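Local coordinates for protein lipase (Penicillium expansum, PDB 3G7N) that hydrolyses triacylglycerols as a secreted alkaline lipase of the alpha/beta-hydrolase fold, releasing free fatty acids, at residues 2-7 with 206-211; 180-185 with 221-226; 11-16 with 125-130. All blocks are in the same frame, centred on the assembly; numbering follows the deposited sequence.

Contact 1: 2-7 with 206-211; sequences TADAAA and TEYYSS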
ATOM      1  N   THR A   2      20.236  -6.928   0.765  1.00 13.69           N
ATOM      2  CA  THR A   2      20.691  -8.306   0.611  1.00 16.38           C
ATOM      3  C   THR A   2      19.714  -9.102  -0.245  1.00 14.21           C
ATOM      4  O   THR A   2      18.508  -8.830  -0.267  1.00 14.42           O
ATOM      5  CB  THR A   2      20.837  -8.998   1.980  1.00 18.74           C
ATOM      6  OG1 THR A   2      19.579  -8.961   2.660  1.00 23.06           O
ATOM      7  CG2 THR A   2      21.863  -8.297   2.820  1.00 22.92           C
ATOM      8  N   ALA A   3      20.224 -10.051  -1.012  1.00 15.01           N
ATOM      9  CA  ALA A   3      19.374 -10.876  -1.845  1.00 13.81           C
ATOM     10  C   ALA A   3      18.242 -11.513  -1.044  1.00 14.70           C
ATOM     11  O   ALA A   3      18.458 -12.083   0.032  1.00 17.21           O
ATOM     12  CB  ALA A   3      20.206 -11.948  -2.561  1.00 16.98           C
ATOM     13  N   ASP A   4      17.033 -11.438  -1.589  1.00 15.01           N
ATOM     14  CA  ASP A   4      15.878 -12.043  -0.938  1.00 15.21           C
ATOM     15  C   ASP A   4      14.873 -12.489  -1.988  1.00 15.55           C
ATOM     16  O   ASP A   4      13.740 -11.972  -2.056  1.00 15.95           O
ATOM     17  CB  ASP A   4      15.246 -11.091   0.082  1.00 16.46           C
ATOM     18  CG  ASP A   4      14.302 -11.806   1.044  1.00 21.35           C
ATOM     19  OD1 ASP A   4      14.071 -13.028   0.883  1.00 22.20           O
ATOM     20  OD2 ASP A   4      13.722 -11.130   1.919  1.00 19.54           O
ATOM     21  N   ALA A   5      15.289 -13.430  -2.835  1.00 17.84           N
ATOM     22  CA  ALA A   5      14.436 -13.960  -3.892  1.00 17.29           C
ATOM     23  C   ALA A   5      13.114 -14.491  -3.339  1.00 15.90           C
ATOM     24  O   ALA A   5      12.084 -14.458  -4.015  1.00 16.02           O
ATOM     25  CB  ALA A   5      15.168 -15.061  -4.684  1.00 16.69           C
ATOM     26  N   ALA A   6      13.153 -15.023  -2.124  1.00 17.26           N
ATOM     27  CA  ALA A   6      11.972 -15.634  -1.524  1.00 18.59           C
ATOM     28  C   ALA A   6      10.822 -14.644  -1.330  1.00 17.48           C
ATOM     29  O   ALA A   6       9.670 -15.056  -1.220  1.00 17.81           O
ATOM     30  CB  ALA A   6      12.330 -16.296  -0.198  1.00 18.60           C
ATOM     31  N   ALA A   7      11.148 -13.351  -1.263  1.00 15.41           N
ATOM     32  CA  ALA A   7      10.148 -12.284  -1.109  1.00 15.51           C
ATOM     33  C   ALA A   7       9.362 -12.028  -2.387  1.00 14.25           C
ATOM     34  O   ALA A   7       8.315 -11.365  -2.350  1.00 15.36           O
ATOM     35  CB  ALA A   7      10.823 -11.005  -0.645  1.00 14.62           C
ATOM     36  N   THR A 206       9.422  -2.335   5.916  1.00 10.65           N
ATOM     37  CA  THR A 206      10.590  -2.976   5.320  1.00 10.51           C
ATOM     38  C   THR A 206      10.529  -2.760   3.812  1.00 10.21           C
ATOM     39  O   THR A 206       9.530  -3.090   3.179  1.00 10.41           O
ATOM     40  CB  THR A 206      10.593  -4.492   5.597  1.00 13.05           C
ATOM     41  OG1 THR A 206      10.611  -4.708   7.015  1.00 14.61           O
ATOM     42  CG2 THR A 206      11.797  -5.165   4.969  1.00 15.04           C
ATOM     43  N   GLU A 207      11.570  -2.151   3.256  1.00  9.63           N
ATOM     44  CA  GLU A 207      11.603  -1.913   1.827  1.00  9.23           C
ATOM     45  C   GLU A 207      12.171  -3.109   1.107  1.00  9.82           C
ATOM     46  O   GLU A 207      13.163  -3.692   1.555  1.00 11.26           O
ATOM     47  CB  GLU A 207      12.417  -0.653   1.484  1.00 10.72           C
ATOM     48  CG  GLU A 207      12.293  -0.267  -0.005  1.00 10.81           C
ATOM     49  CD  GLU A 207      13.098   0.954  -0.442  1.00 10.54           C
ATOM     50  OE1 GLU A 207      13.821   1.555   0.379  1.00 12.50           O
ATOM     51  OE2 GLU A 207      13.008   1.286  -1.638  1.00 10.20           O
ATOM     52  N   TYR A 208      11.546  -3.483  -0.000  1.00  9.16           N
ATOM     53  CA  TYR A 208      12.078  -4.470  -0.930  1.00 10.14           C
ATOM     54  C   TYR A 208      12.194  -3.793  -2.285  1.00  8.91           C
ATOM     55  O   TYR A 208      11.505  -2.803  -2.549  1.00  9.37           O
ATOM     56  CB  TYR A 208      11.130  -5.667  -1.073  1.00 10.19           C
ATOM     57  CG  TYR A 208      10.975  -6.498   0.188  1.00 11.42           C
ATOM     58  CD1 TYR A 208      11.814  -7.586   0.431  1.00 12.88           C
ATOM     59  CD2 TYR A 208      10.076  -6.127   1.187  1.00 11.83           C
ATOM     60  CE1 TYR A 208      11.754  -8.291   1.635  1.00 13.22           C
ATOM     61  CE2 TYR A 208       9.950  -6.866   2.364  1.00 12.86           C
ATOM     62  CZ  TYR A 208      10.847  -7.903   2.607  1.00 11.84           C
ATOM     63  OH  TYR A 208      10.769  -8.608   3.794  1.00 15.08           O
ATOM     64  N   TYR A 209      13.063  -4.311  -3.150  1.00  9.86           N
ATOM     65  CA  TYR A 209      13.402  -3.606  -4.372  1.00  9.79           C
ATOM     66  C   TYR A 209      13.750  -4.632  -5.437  1.00 10.54           C
ATOM     67  O   TYR A 209      14.344  -5.671  -5.127  1.00 12.87           O
ATOM     68  CB  TYR A 209      14.586  -2.674  -4.093  1.00 10.34           C
ATOM     69  CG  TYR A 209      14.835  -1.625  -5.149  1.00 10.23           C
ATOM     70  CD1 TYR A 209      14.077  -0.461  -5.202  1.00  9.61           C
ATOM     71  CD2 TYR A 209      15.937  -1.717  -5.975  1.00 11.20           C
ATOM     72  CE1 TYR A 209      14.337   0.523  -6.114  1.00 10.68           C
ATOM     73  CE2 TYR A 209      16.286  -0.658  -6.826  1.00 14.26           C
ATOM     74  CZ  TYR A 209      15.455   0.454  -6.885  1.00  8.83           C
ATOM     75  OH  TYR A 209      15.774   1.509  -7.720  1.00 12.24           O
ATOM     76  N   SER A 210      13.353  -4.398  -6.676  1.00 10.04           N
ATOM     77  CA  SER A 210      13.729  -5.315  -7.746  1.00 10.20           C
ATOM     78  C   SER A 210      13.805  -4.577  -9.056  1.00 13.19           C
ATOM     79  O   SER A 210      13.321  -3.439  -9.173  1.00 11.14           O
ATOM     80  CB  SER A 210      12.757  -6.509  -7.853  1.00 12.46           C
ATOM     81  OG  SER A 210      11.667  -6.224  -8.721  1.00 11.93           O
ATOM     82  N   SER A 211      14.319  -5.272 -10.067  1.00 12.55           N
ATOM     83  CA  SER A 211      14.202  -4.820 -11.442  1.00 14.81           C
ATOM     84  C   SER A 211      13.261  -5.729 -12.222  1.00 17.60           C
ATOM     85  O   SER A 211      13.287  -5.741 -13.457  1.00 19.74           O
ATOM     86  CB  SER A 211      15.581  -4.768 -12.120  1.00 18.69           C
ATOM     87  OG  SER A 211      16.217  -6.028 -12.075  1.00 22.08           O
TER
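Asp4 and Ala7 both approach CE1 of the Tyr208 ring. The methyl CB of Ala7 lies 3.7 Å from Tyr208 CE1 and approaches the ring obliquely, touching CD1 at the same range; a side chain this short lets the turn lie close to the aromatic carbons. Asp4 OD2 stands in the plane of the ring, at its edge, 3.5 Å from Tyr208 CE1, where the ring hydrogens carry a slight positive charge. The carboxylate plane is turned 50° from that of the ring, and the torsion that sets CG of Asp4 opposite the backbone N (chi1 -164°) carries the acid toward the tyrosine.

This is one margin of the alpha/beta-hydrolase sheet, formed by the N-terminal strand 2-3; strand 218-219 comes next and strand 206-210 follows. The Tyr208 ring meets the turn after strand 2-3. Behind the first shell, a backbone bond from Ala7 N to Asp4 O, 3.0 Å, closes this turn, which leads into helix 8-23. The backbone of Asp4 pairs with Thr217. Lys219 touches the side chains of Asp4 and Tyr208, while Asn181 of strand 179-185 packs against the tyrosine.

Contact 2: 180-185 with 221-226; sequences FNRGNN and EGQRDK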
ATOM      1  N   PHE A 180       4.388  -4.264   7.620  1.00  9.31           N
ATOM      2  CA  PHE A 180       4.244  -3.311   6.513  1.00  9.05           C
ATOM      3  C   PHE A 180       5.454  -3.380   5.593  1.00  8.37           C
ATOM      4  O   PHE A 180       6.599  -3.131   6.034  1.00  9.81           O
ATOM      5  CB  PHE A 180       4.040  -1.893   7.044  1.00 10.25           C
ATOM      6  CG  PHE A 180       3.905  -0.858   5.954  1.00  8.91           C
ATOM      7  CD1 PHE A 180       2.850  -0.917   5.064  1.00 10.34           C
ATOM      8  CD2 PHE A 180       4.808   0.190   5.845  1.00  8.80           C
ATOM      9  CE1 PHE A 180       2.780  -0.031   3.985  1.00 10.07           C
ATOM     10  CE2 PHE A 180       4.671   1.146   4.835  1.00  9.46           C
ATOM     11  CZ  PHE A 180       3.668   1.020   3.891  1.00  9.93           C
ATOM     12  N   ASN A 181       5.208  -3.731   4.332  1.00  8.88           N
ATOM     13  CA  ASN A 181       6.262  -3.828   3.334  1.00  9.15           C
ATOM     14  C   ASN A 181       6.102  -2.706   2.313  1.00  9.64           C
ATOM     15  O   ASN A 181       4.989  -2.415   1.871  1.00  9.16           O
ATOM     16  CB  ASN A 181       6.177  -5.167   2.602  1.00 10.21           C
ATOM     17  CG  ASN A 181       6.361  -6.330   3.518  1.00 11.02           C
ATOM     18  OD1 ASN A 181       7.214  -6.281   4.416  1.00 11.41           O
ATOM     19  ND2 ASN A 181       5.428  -7.279   3.447  1.00 13.35           N
ATOM     20  N   ARG A 182       7.225  -2.108   1.907  1.00  7.97           N
ATOM     21  CA  ARG A 182       7.250  -1.139   0.790  1.00  7.98           C
ATOM     22  C   ARG A 182       7.978  -1.765  -0.373  1.00  8.73           C
ATOM     23  O   ARG A 182       9.208  -1.893  -0.329  1.00 10.15           O
ATOM     24  CB  ARG A 182       7.948   0.150   1.228  1.00  8.53           C
ATOM     25  CG  ARG A 182       7.182   0.873   2.292  1.00  8.23           C
ATOM     26  CD  ARG A 182       7.747   2.263   2.550  1.00  9.72           C
ATOM     27  NE  ARG A 182       9.079   2.196   3.146  1.00 10.04           N
ATOM     28  CZ  ARG A 182      10.204   2.611   2.557  1.00 10.44           C
ATOM     29  NH1 ARG A 182      10.238   2.963   1.264  1.00  9.14           N
ATOM     30  NH2 ARG A 182      11.330   2.622   3.262  1.00 10.43           N
ATOM     31  N   GLY A 183       7.247  -2.204  -1.387  1.00  7.58           N
ATOM     32  CA  GLY A 183       7.870  -2.878  -2.524  1.00  8.46           C
ATOM     33  C   GLY A 183       8.072  -1.904  -3.667  1.00  8.63           C
ATOM     34  O   GLY A 183       7.089  -1.392  -4.220  1.00  8.57           O
ATOM     35  N   ASN A 184       9.340  -1.647  -4.017  1.00  7.89           N
ATOM     36  CA  ASN A 184       9.689  -0.592  -4.979  1.00  7.50           C
ATOM     37  C   ASN A 184      10.415  -1.112  -6.209  1.00  8.16           C
ATOM     38  O   ASN A 184      10.878  -2.269  -6.252  1.00  8.86           O
ATOM     39  CB  ASN A 184      10.490   0.497  -4.266  1.00  9.36           C
ATOM     40  CG  ASN A 184       9.636   1.262  -3.308  1.00  7.78           C
ATOM     41  OD1 ASN A 184       8.417   1.350  -3.501  1.00  8.01           O
ATOM     42  ND2 ASN A 184      10.234   1.809  -2.259  1.00  8.42           N
ATOM     43  N   ASN A 185      10.443  -0.271  -7.234  1.00  8.02           N
ATOM     44  CA  ASN A 185      10.949  -0.665  -8.537  1.00  8.60           C
ATOM     45  C   ASN A 185      12.106   0.224  -8.994  1.00  9.40           C
ATOM     46  O   ASN A 185      12.149   1.433  -8.708  1.00  8.90           O
ATOM     47  CB  ASN A 185       9.815  -0.614  -9.557  1.00  8.59           C
ATOM     48  CG  ASN A 185      10.136  -1.382 -10.825  1.00 10.37           C
ATOM     49  OD1 ASN A 185      10.503  -2.552 -10.753  1.00 11.45           O
ATOM     50  ND2 ASN A 185       9.906  -0.769 -11.985  1.00 10.77           N
ATOM     51  N   GLU A 221      17.986  -2.362   3.754  1.00 14.22           N
ATOM     52  CA  GLU A 221      18.319  -2.066   5.136  1.00 15.92           C
ATOM     53  C   GLU A 221      17.833  -0.681   5.523  1.00 15.94           C
ATOM     54  O   GLU A 221      18.225   0.316   4.914  1.00 17.54           O
ATOM     55  CB  GLU A 221      19.841  -2.150   5.336  1.00 18.53           C
ATOM     56  CG  GLU A 221      20.473  -3.427   4.810  1.00 28.58           C
ATOM     57  CD  GLU A 221      21.987  -3.314   4.676  1.00 39.36           C
ATOM     58  OE1 GLU A 221      22.591  -2.530   5.446  1.00 40.18           O
ATOM     59  OE2 GLU A 221      22.573  -4.032   3.830  1.00 29.46           O
ATOM     60  N   GLY A 222      16.952  -0.618   6.513  1.00 15.01           N
ATOM     61  CA  GLY A 222      16.429   0.656   6.970  1.00 16.45           C
ATOM     62  C   GLY A 222      15.471   1.251   5.940  1.00 12.65           C
ATOM     63  O   GLY A 222      14.963   0.545   5.056  1.00 13.39           O
ATOM     64  N   GLN A 223      15.200   2.538   6.069  1.00 12.87           N
ATOM     65  CA  GLN A 223      14.178   3.174   5.230  1.00 11.53           C
ATOM     66  C   GLN A 223      14.721   3.704   3.900  1.00 11.91           C
ATOM     67  O   GLN A 223      13.943   3.971   2.984  1.00 12.30           O
ATOM     68  CB  GLN A 223      13.456   4.288   5.993  1.00 11.52           C
ATOM     69  CG  GLN A 223      12.762   3.803   7.261  1.00 12.53           C
ATOM     70  CD  GLN A 223      11.844   2.625   6.984  1.00 14.27           C
ATOM     71  OE1 GLN A 223      11.057   2.644   6.030  1.00 13.18           O
ATOM     72  NE2 GLN A 223      11.855   1.642   7.872  1.00 14.02           N
ATOM     73  N   ARG A 224      16.006   4.058   3.871  1.00 12.78           N
ATOM     74  CA  ARG A 224      16.590   4.796   2.756  1.00 11.08           C
ATOM     75  C   ARG A 224      17.916   4.150   2.343  1.00 12.69           C
ATOM     76  O   ARG A 224      18.914   4.844   2.089  1.00 14.22           O
ATOM     77  CB  ARG A 224      16.786   6.261   3.154  1.00 12.02           C
ATOM     78  CG  ARG A 224      15.501   6.949   3.592  1.00 12.59           C
ATOM     79  CD  ARG A 224      14.503   7.112   2.445  1.00 12.41           C
ATOM     80  NE  ARG A 224      14.989   8.107   1.489  1.00 11.60           N
ATOM     81  CZ  ARG A 224      14.610   8.200   0.219  1.00 10.62           C
ATOM     82  NH1 ARG A 224      13.775   7.310  -0.300  1.00 11.88           N
ATOM     83  NH2 ARG A 224      15.091   9.176  -0.536  1.00 14.18           N
ATOM     84  N   ASP A 225      17.907   2.829   2.190  1.00 11.50           N
ATOM     85  CA  ASP A 225      19.072   2.097   1.687  1.00 12.49           C
ATOM     86  C   ASP A 225      19.457   2.636   0.310  1.00 13.58           C
ATOM     87  O   ASP A 225      18.613   2.705  -0.592  1.00 13.00           O
ATOM     88  CB  ASP A 225      18.706   0.614   1.570  1.00 14.16           C
ATOM     89  CG  ASP A 225      19.909  -0.280   1.365  1.00 13.37           C
ATOM     90  OD1 ASP A 225      20.853   0.112   0.643  1.00 17.16           O
ATOM     91  OD2 ASP A 225      19.836  -1.446   1.815  1.00 15.52           O
ATOM     92  N   LYS A 226      20.725   3.022   0.131  1.00 14.16           N
ATOM     93  CA  LYS A 226      21.158   3.610  -1.139  1.00 14.78           C
ATOM     94  C   LYS A 226      21.294   2.580  -2.255  1.00 14.80           C
ATOM     95  O   LYS A 226      21.405   2.935  -3.430  1.00 17.11           O
ATOM     96  CB  LYS A 226      22.454   4.418  -0.962  1.00 16.86           C
ATOM     97  CG  LYS A 226      22.316   5.609  -0.015  1.00 20.88           C
ATOM     98  CD  LYS A 226      21.149   6.527  -0.391  1.00 27.99           C
ATOM     99  CE  LYS A 226      20.960   7.666   0.629  1.00 34.60           C
ATOM    100  NZ  LYS A 226      20.153   7.284   1.842  1.00 23.99           N
TER
HETATM  101  O   HOH W   1      12.728   4.623   0.417  1.00 11.49           O
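Arg182 reaches from strand 179-185, a parallel strand of the alpha/beta-hydrolase sheet, to the loop around Gln223 that follows strand 218-219. Before it in the strand, Phe180 stacks its ring on Tyr204. Arg182 is the residue that crosses to the loop. Its long chain suits a span of 9.3 Å between Arg182 CA and Gln223 CA, and a bend at chi3 (-67°) swings the guanidinium round to meet the loop.

There, NH2 serves two acceptors of one residue. Arg182 NH2 bonds to Gln223 OE1 at 2.8 Å, coming from above the amide carbonyl plane instead of along a lone pair, and to the main-chain Gln223 O at 3.0 Å, which lies nearly in the guanidinium plane; both bonds are bent, about 150° at the hydrogen. A bend at chi2 of Gln223 (-53°) brings OE1 round to the same NH2 that the main-chain O already meets; its amide nitrogen is held by Gly205 O, which helps fix OE1 toward the arginine. Glu207 offers a long, weak ion pair to NH1. The Arg182 side chain is about 10 Å from that of the charge-relay Asp188, near the active site but not in it.

Farther along, Asn184 bonds to Glu207. Between Arg182 NH1 and Arg224 NH1, 5.8 Å apart, a water accepts from both, at 3.1 and 3.0 Å respectively, and lies 2.9 Å from Gln223 O.

Contact 3: 11-16 with 125-130; sequences LHRAAK and TLEAVG. With SO4 (sulfate ion), chain E.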
ATOM      1  N   LEU A  11       5.282 -10.378  -3.469  1.00 11.35           N
ATOM      2  CA  LEU A  11       5.261  -9.005  -3.964  1.00  9.96           C
ATOM      3  C   LEU A  11       4.755  -8.966  -5.402  1.00 11.00           C
ATOM      4  O   LEU A  11       4.056  -8.023  -5.802  1.00  9.06           O
ATOM      5  CB  LEU A  11       6.643  -8.373  -3.831  1.00 12.59           C
ATOM      6  CG  LEU A  11       7.052  -8.083  -2.388  1.00 15.97           C
ATOM      7  CD1 LEU A  11       8.561  -7.882  -2.285  1.00 17.03           C
ATOM      8  CD2 LEU A  11       6.280  -6.897  -1.819  1.00 20.31           C
ATOM      9  N   HIS A  12       5.069 -10.000  -6.176  1.00 10.58           N
ATOM     10  CA  HIS A  12       4.537 -10.167  -7.511  1.00  9.64           C
ATOM     11  C   HIS A  12       3.005 -10.298  -7.483  1.00  8.83           C
ATOM     12  O   HIS A  12       2.304  -9.656  -8.246  1.00  8.84           O
ATOM     13  CB  HIS A  12       5.199 -11.388  -8.197  1.00 10.74           C
ATOM     14  CG  HIS A  12       4.736 -11.632  -9.593  1.00 12.20           C
ATOM     15  ND1 HIS A  12       5.100 -10.831 -10.655  1.00 15.01           N
ATOM     16  CD2 HIS A  12       4.033 -12.661 -10.130  1.00 16.33           C
ATOM     17  CE1 HIS A  12       4.624 -11.338 -11.777  1.00 18.36           C
ATOM     18  NE2 HIS A  12       3.921 -12.415 -11.479  1.00 18.41           N
ATOM     19  N   ARG A  13       2.497 -11.097  -6.542  1.00 10.02           N
ATOM     20  CA  ARG A  13       1.054 -11.184  -6.327  1.00  9.56           C
ATOM     21  C   ARG A  13       0.464  -9.821  -5.951  1.00  7.04           C
ATOM     22  O   ARG A  13      -0.567  -9.438  -6.468  1.00  7.79           O
ATOM     23  CB  ARG A  13       0.701 -12.243  -5.278  1.00  9.12           C
ATOM     24  CG  ARG A  13      -0.781 -12.241  -4.912  1.00  9.36           C
ATOM     25  CD  ARG A  13      -1.124 -13.366  -3.928  1.00 10.06           C
ATOM     26  NE  ARG A  13      -2.491 -13.271  -3.422  1.00 10.25           N
ATOM     27  CZ  ARG A  13      -2.850 -12.573  -2.350  1.00  9.88           C
ATOM     28  NH1 ARG A  13      -1.964 -11.865  -1.669  1.00 11.47           N
ATOM     29  NH2 ARG A  13      -4.125 -12.577  -1.976  1.00 10.55           N
ATOM     30  N   ALA A  14       1.128  -9.119  -5.047  1.00  8.15           N
ATOM     31  CA  ALA A  14       0.660  -7.807  -4.636  1.00  8.76           C
ATOM     32  C   ALA A  14       0.556  -6.874  -5.849  1.00  8.32           C
ATOM     33  O   ALA A  14      -0.371  -6.077  -5.946  1.00  7.79           O
ATOM     34  CB  ALA A  14       1.584  -7.225  -3.594  1.00  9.08           C
ATOM     35  N   ALA A  15       1.528  -6.958  -6.751  1.00  7.87           N
ATOM     36  CA  ALA A  15       1.522  -6.118  -7.943  1.00  8.67           C
ATOM     37  C   ALA A  15       0.410  -6.487  -8.896  1.00  8.43           C
ATOM     38  O   ALA A  15      -0.213  -5.614  -9.489  1.00  8.78           O
ATOM     39  CB  ALA A  15       2.874  -6.174  -8.625  1.00  9.37           C
ATOM     40  N   LYS A  16       0.121  -7.795  -9.012  1.00  8.24           N
ATOM     41  CA  LYS A  16      -1.030  -8.223  -9.807  1.00  9.24           C
ATOM     42  C   LYS A  16      -2.362  -7.707  -9.255  1.00  6.96           C
ATOM     43  O   LYS A  16      -3.202  -7.230  -9.991  1.00  7.99           O
ATOM     44  CB  LYS A  16      -1.068  -9.748  -9.978  1.00 10.23           C
ATOM     45  CG  LYS A  16       0.079 -10.270 -10.851  1.00 12.71           C
ATOM     46  CD  LYS A  16       0.322 -11.784 -10.652  1.00 21.02           C
ATOM     47  CE  LYS A  16      -0.805 -12.626 -11.171  1.00 30.14           C
ATOM     48  NZ  LYS A  16      -0.432 -14.070 -11.042  1.00 26.05           N
ATOM     49  N   THR A 125      -6.659 -14.165   7.986  1.00 10.24           N
ATOM     50  CA  THR A 125      -5.827 -13.023   8.386  1.00 11.23           C
ATOM     51  C   THR A 125      -6.116 -11.839   7.443  1.00 10.25           C
ATOM     52  O   THR A 125      -6.934 -11.972   6.511  1.00 10.04           O
ATOM     53  CB  THR A 125      -4.332 -13.399   8.332  1.00  9.52           C
ATOM     54  OG1 THR A 125      -3.977 -13.775   6.999  1.00 11.23           O
ATOM     55  CG2 THR A 125      -4.048 -14.586   9.295  1.00 10.61           C
ATOM     56  N   LEU A 126      -5.480 -10.698   7.697  1.00  9.25           N
ATOM     57  CA  LEU A 126      -5.766  -9.460   6.947  1.00  8.37           C
ATOM     58  C   LEU A 126      -4.609  -9.115   6.028  1.00  8.53           C
ATOM     59  O   LEU A 126      -3.430  -9.302   6.363  1.00  8.97           O
ATOM     60  CB  LEU A 126      -6.016  -8.301   7.911  1.00 10.13           C
ATOM     61  CG  LEU A 126      -7.116  -8.532   8.946  1.00  9.51           C
ATOM     62  CD1 LEU A 126      -7.290  -7.277   9.794  1.00 11.17           C
ATOM     63  CD2 LEU A 126      -8.438  -8.910   8.270  1.00 11.97           C
ATOM     64  N   GLU A 127      -4.947  -8.493   4.904  1.00  7.65           N
ATOM     65  CA  GLU A 127      -3.928  -7.911   4.046  1.00  8.50           C
ATOM     66  C   GLU A 127      -4.439  -6.644   3.392  1.00  7.74           C
ATOM     67  O   GLU A 127      -5.640  -6.480   3.150  1.00  9.14           O
ATOM     68  CB  GLU A 127      -3.452  -8.910   3.002  1.00  9.83           C
ATOM     69  CG  GLU A 127      -4.469  -9.311   1.988  1.00 10.82           C
ATOM     70  CD  GLU A 127      -3.910 -10.293   0.960  1.00 12.75           C
ATOM     71  OE1 GLU A 127      -2.707 -10.165   0.597  1.00 14.17           O
ATOM     72  OE2 GLU A 127      -4.683 -11.111   0.426  1.00 13.94           O
ATOM     73  N   ALA A 128      -3.511  -5.734   3.116  1.00  8.65           N
ATOM     74  CA  ALA A 128      -3.820  -4.490   2.393  1.00  8.14           C
ATOM     75  C   ALA A 128      -2.748  -4.292   1.349  1.00  7.06           C
ATOM     76  O   ALA A 128      -1.583  -4.624   1.577  1.00  8.20           O
ATOM     77  CB  ALA A 128      -3.820  -3.326   3.356  1.00  8.19           C
ATOM     78  N   VAL A 129      -3.137  -3.763   0.189  1.00  7.05           N
ATOM     79  CA  VAL A 129      -2.188  -3.634  -0.922  1.00  6.28           C
ATOM     80  C   VAL A 129      -2.639  -2.527  -1.853  1.00  5.64           C
ATOM     81  O   VAL A 129      -3.845  -2.285  -2.020  1.00  6.37           O
ATOM     82  CB  VAL A 129      -2.094  -4.981  -1.689  1.00  8.72           C
ATOM     83  CG1 VAL A 129      -3.442  -5.439  -2.174  1.00 15.25           C
ATOM     84  CG2 VAL A 129      -1.125  -4.910  -2.824  1.00 14.33           C
ATOM     85  N   GLY A 130      -1.655  -1.923  -2.521  1.00  5.54           N
ATOM     86  CA  GLY A 130      -1.958  -0.977  -3.577  1.00  6.88           C
ATOM     87  C   GLY A 130      -0.693  -0.363  -4.112  1.00  5.99           C
ATOM     88  O   GLY A 130       0.363  -0.461  -3.512  1.00  6.56           O
TER
HETATM   89  S   SO4 E 261      -1.781 -15.396 -13.925  1.00 19.16           S
HETATM   90  O1  SO4 E 261      -2.139 -14.246 -14.753  1.00 26.04           O
HETATM   91  O2  SO4 E 261      -2.224 -15.278 -12.529  1.00 24.57           O
HETATM   92  O3  SO4 E 261      -2.323 -16.628 -14.506  1.00 27.07           O
HETATM   93  O4  SO4 E 261      -0.321 -15.539 -13.955  1.00 27.47           O
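The guanidinium of Arg13 and the carboxylate of Glu127 meet edge to edge, their planes only 12° apart. In this alpha/beta-hydrolase fold the pair ties helix 8-23 to strand 125-131, which leads to the nucleophile Ser132. The grip is end-on and two-pronged: Arg13 NH1 gives to Glu127 OE1 and Arg13 NH2 to Glu127 OE2, both at 2.9 Å, each through the syn lone pair and nearly straight (173° and 171°). Two such bonds oppose rotation of either group. Arginine suits the role by presenting two N-H groups in one plane, on a chain extended from CG to NE.

Asp31 makes a second salt bridge with Arg13 NH2, and Thr57 OG1 bonds to Glu127 OE2, so the buried acid is held from the neighbouring strand as well; this surrounding would probably favour its ionised form. Lys16 NZ donates to O2 of a sulfate at 2.6 Å; Ser258 also holds the ion, which probably comes from the crystallisation liquor.

Small Ala14 lets the strand come near, with Ala14 CA and Val129 CA 6.3 Å apart. On Val129, the branch placed opposite the backbone N makes the contact: CG2 lies 3.6 Å from Ala14 CB and 3.4 Å from Ala14 O.

Overall arrangement
All three contacts reach one mixed sheet, the core of the alpha/beta-hydrolase fold. Contacts 1 and 2 sit close together, centres about 9 Å apart, on neighbouring parallel strands 206-210 and 179-185, which Arg182 joins through backbone pairing with Thr206 and Tyr208. The centre of contact 3 lies about 15 Å from that of contact 1 and 16 Å from that of contact 2, farther into the sheet on strand 125-131; Leu11 of its helix packs on Tyr208 of contact 1. Along the chain, contact 3 is nested within the loop closed by contact 1, precedes contact 2, and the segments of contacts 1 and 2 alternate. The N-terminal segment and helix thus bind to the sheet whose strands 125-131 and 179-185 lead to Ser132 and toward Asp188.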